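Local coordinates for protein Sso-CP2 metallo-carboxypetidase (Sulfolobus solfataricus, PDB 4MMO) that probably acts as a zinc-dependent carboxypeptidase of the M20 family, removing residues from the C-terminal end of peptides, at residues K180-V185 and L308-V313. Sequence-based numbering, arbitrary orientation.
Sequences KGLLYV and LDFRLV. With SO4 (sulfate ion), chain D.
Arg-311, its CG anti to the carbonyl carbon (chi1 -58°), bends at chi2 (-73°) and runs alongside Leu-182, whose CG stands anti to the backbone N (chi1 -173°); methyl CD1 of Leu-182 thus lies over one guanidinium face, 3.9 Å from NE of Arg-311. At the guanidinium edge, NH1 of Arg-311 gives sulfate O4 a 2.7 Å hydrogen bond, while NE reaches OD2 of Asp-309 at 3.4 Å, a weak hydrogen bond within a salt bridge. Ser-198 of the second subunit bonds both Arg-311 NH2 and Asp-309 OD2; Asn-283 holds OD1. On the same side of the sheet, CB of Asp-309 packs 3.7 Å from CD1 of Tyr-184. Six backbone hydrogen bonds join the antiparallel strands, from the Gly-181/Leu-312 pair to the Val-185/Leu-308 pair. On the other face Leu-183 CD2 meets Phe-310 CD1 at 4.0 Å, and helix 318-331 covers Leu-183 and Leu-312. With an alanine at Arg-311, Asp-309 would probably lose its cationic mate and the sulfate one anchor. The dimerisation-domain sheet thus pairs an apolar, helix-covered face with a mixed one, where Arg-311 and Thr-380 with His-197 of the second subunit hold a probably crystallisation-derived sulfate, consistent with an anion-binding spot at the interface.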
# COMPACT_ATOMS: atom_id res chain seq x y z
N LYS A 180 -8.41 19.03 -17.57
CA LYS A 180 -9.27 17.93 -17.17
C LYS A 180 -9.77 18.20 -15.76
O LYS A 180 -9.12 18.89 -14.98
CB LYS A 180 -8.51 16.61 -17.22
CG LYS A 180 -8.23 16.11 -18.63
CD LYS A 180 -7.78 14.66 -18.62
CE LYS A 180 -7.31 14.20 -19.99
NZ LYS A 180 -6.89 12.77 -19.95
N GLY A 181 -10.95 17.67 -15.45
CA GLY A 181 -11.52 17.79 -14.12
C GLY A 181 -10.88 16.79 -13.19
O GLY A 181 -9.99 16.04 -13.59
N LEU A 182 -11.34 16.75 -11.94
CA LEU A 182 -10.73 15.89 -10.95
C LEU A 182 -11.68 15.50 -9.82
O LEU A 182 -12.50 16.31 -9.37
CB LEU A 182 -9.49 16.56 -10.37
CG LEU A 182 -8.62 15.71 -9.44
CD1 LEU A 182 -8.16 14.43 -10.11
CD2 LEU A 182 -7.43 16.53 -8.99
N LEU A 183 -11.54 14.26 -9.36
CA LEU A 183 -12.25 13.76 -8.19
C LEU A 183 -11.33 12.81 -7.42
O LEU A 183 -11.04 11.72 -7.90
CB LEU A 183 -13.52 13.02 -8.62
CG LEU A 183 -14.33 12.37 -7.48
CD1 LEU A 183 -14.92 13.43 -6.57
CD2 LEU A 183 -15.41 11.46 -8.02
N TYR A 184 -10.87 13.24 -6.25
CA TYR A 184 -10.12 12.36 -5.35
C TYR A 184 -11.09 11.61 -4.46
O TYR A 184 -12.04 12.19 -3.94
CB TYR A 184 -9.17 13.15 -4.45
CG TYR A 184 -7.96 13.73 -5.13
CD1 TYR A 184 -7.04 12.92 -5.78
CD2 TYR A 184 -7.70 15.10 -5.08
CE1 TYR A 184 -5.92 13.45 -6.39
CE2 TYR A 184 -6.59 15.64 -5.69
CZ TYR A 184 -5.70 14.81 -6.34
OH TYR A 184 -4.59 15.35 -6.95
N VAL A 185 -10.84 10.32 -4.28
CA VAL A 185 -11.68 9.49 -3.42
C VAL A 185 -10.83 8.53 -2.61
O VAL A 185 -9.85 7.98 -3.12
CB VAL A 185 -12.71 8.69 -4.25
CG1 VAL A 185 -13.43 7.66 -3.39
CG2 VAL A 185 -13.71 9.64 -4.89
N LEU A 308 -8.27 6.81 -4.92
CA LEU A 308 -8.56 6.89 -6.35
C LEU A 308 -8.64 8.34 -6.79
O LEU A 308 -9.15 9.19 -6.07
CB LEU A 308 -9.90 6.22 -6.66
CG LEU A 308 -10.13 4.81 -6.10
CD1 LEU A 308 -11.60 4.42 -6.26
CD2 LEU A 308 -9.24 3.81 -6.79
N ASP A 309 -8.11 8.61 -7.98
CA ASP A 309 -8.32 9.89 -8.63
C ASP A 309 -8.95 9.65 -10.00
O ASP A 309 -8.51 8.77 -10.75
CB ASP A 309 -7.01 10.68 -8.74
CG ASP A 309 -6.07 10.12 -9.80
OD1 ASP A 309 -5.48 9.05 -9.56
OD2 ASP A 309 -5.92 10.76 -10.86
N PHE A 310 -10.00 10.41 -10.29
CA PHE A 310 -10.67 10.36 -11.59
C PHE A 310 -10.35 11.64 -12.34
O PHE A 310 -10.68 12.72 -11.87
CB PHE A 310 -12.19 10.27 -11.43
CG PHE A 310 -12.69 9.01 -10.78
CD1 PHE A 310 -12.71 8.88 -9.40
CD2 PHE A 310 -13.17 7.96 -11.55
CE1 PHE A 310 -13.18 7.72 -8.81
CE2 PHE A 310 -13.65 6.81 -10.96
CZ PHE A 310 -13.65 6.69 -9.58
N ARG A 311 -9.72 11.53 -13.51
CA ARG A 311 -9.52 12.69 -14.37
C ARG A 311 -10.71 12.78 -15.31
O ARG A 311 -11.10 11.78 -15.92
CB ARG A 311 -8.23 12.57 -15.18
CG ARG A 311 -6.99 12.41 -14.34
CD ARG A 311 -6.60 13.69 -13.64
NE ARG A 311 -5.45 13.48 -12.77
CZ ARG A 311 -4.66 14.44 -12.32
NH1 ARG A 311 -4.87 15.71 -12.66
NH2 ARG A 311 -3.64 14.14 -11.53
N LEU A 312 -11.29 13.97 -15.41
CA LEU A 312 -12.55 14.16 -16.13
C LEU A 312 -12.39 15.06 -17.35
O LEU A 312 -11.47 15.87 -17.43
CB LEU A 312 -13.59 14.75 -15.18
CG LEU A 312 -13.80 13.95 -13.90
CD1 LEU A 312 -14.69 14.71 -12.93
CD2 LEU A 312 -14.39 12.58 -14.22
N VAL A 313 -13.31 14.90 -18.30
CA VAL A 313 -13.32 15.71 -19.51
C VAL A 313 -14.73 16.24 -19.71
O VAL A 313 -15.68 15.71 -19.14
CB VAL A 313 -12.89 14.88 -20.75
CG1 VAL A 313 -11.48 14.34 -20.55
CG2 VAL A 313 -13.86 13.74 -21.01
S SO4 D . -2.22 18.38 -11.49
O1 SO4 D . -1.83 17.41 -10.47
O2 SO4 D . -2.35 19.72 -10.89
O3 SO4 D . -1.20 18.26 -12.54
O4 SO4 D . -3.51 18.02 -12.07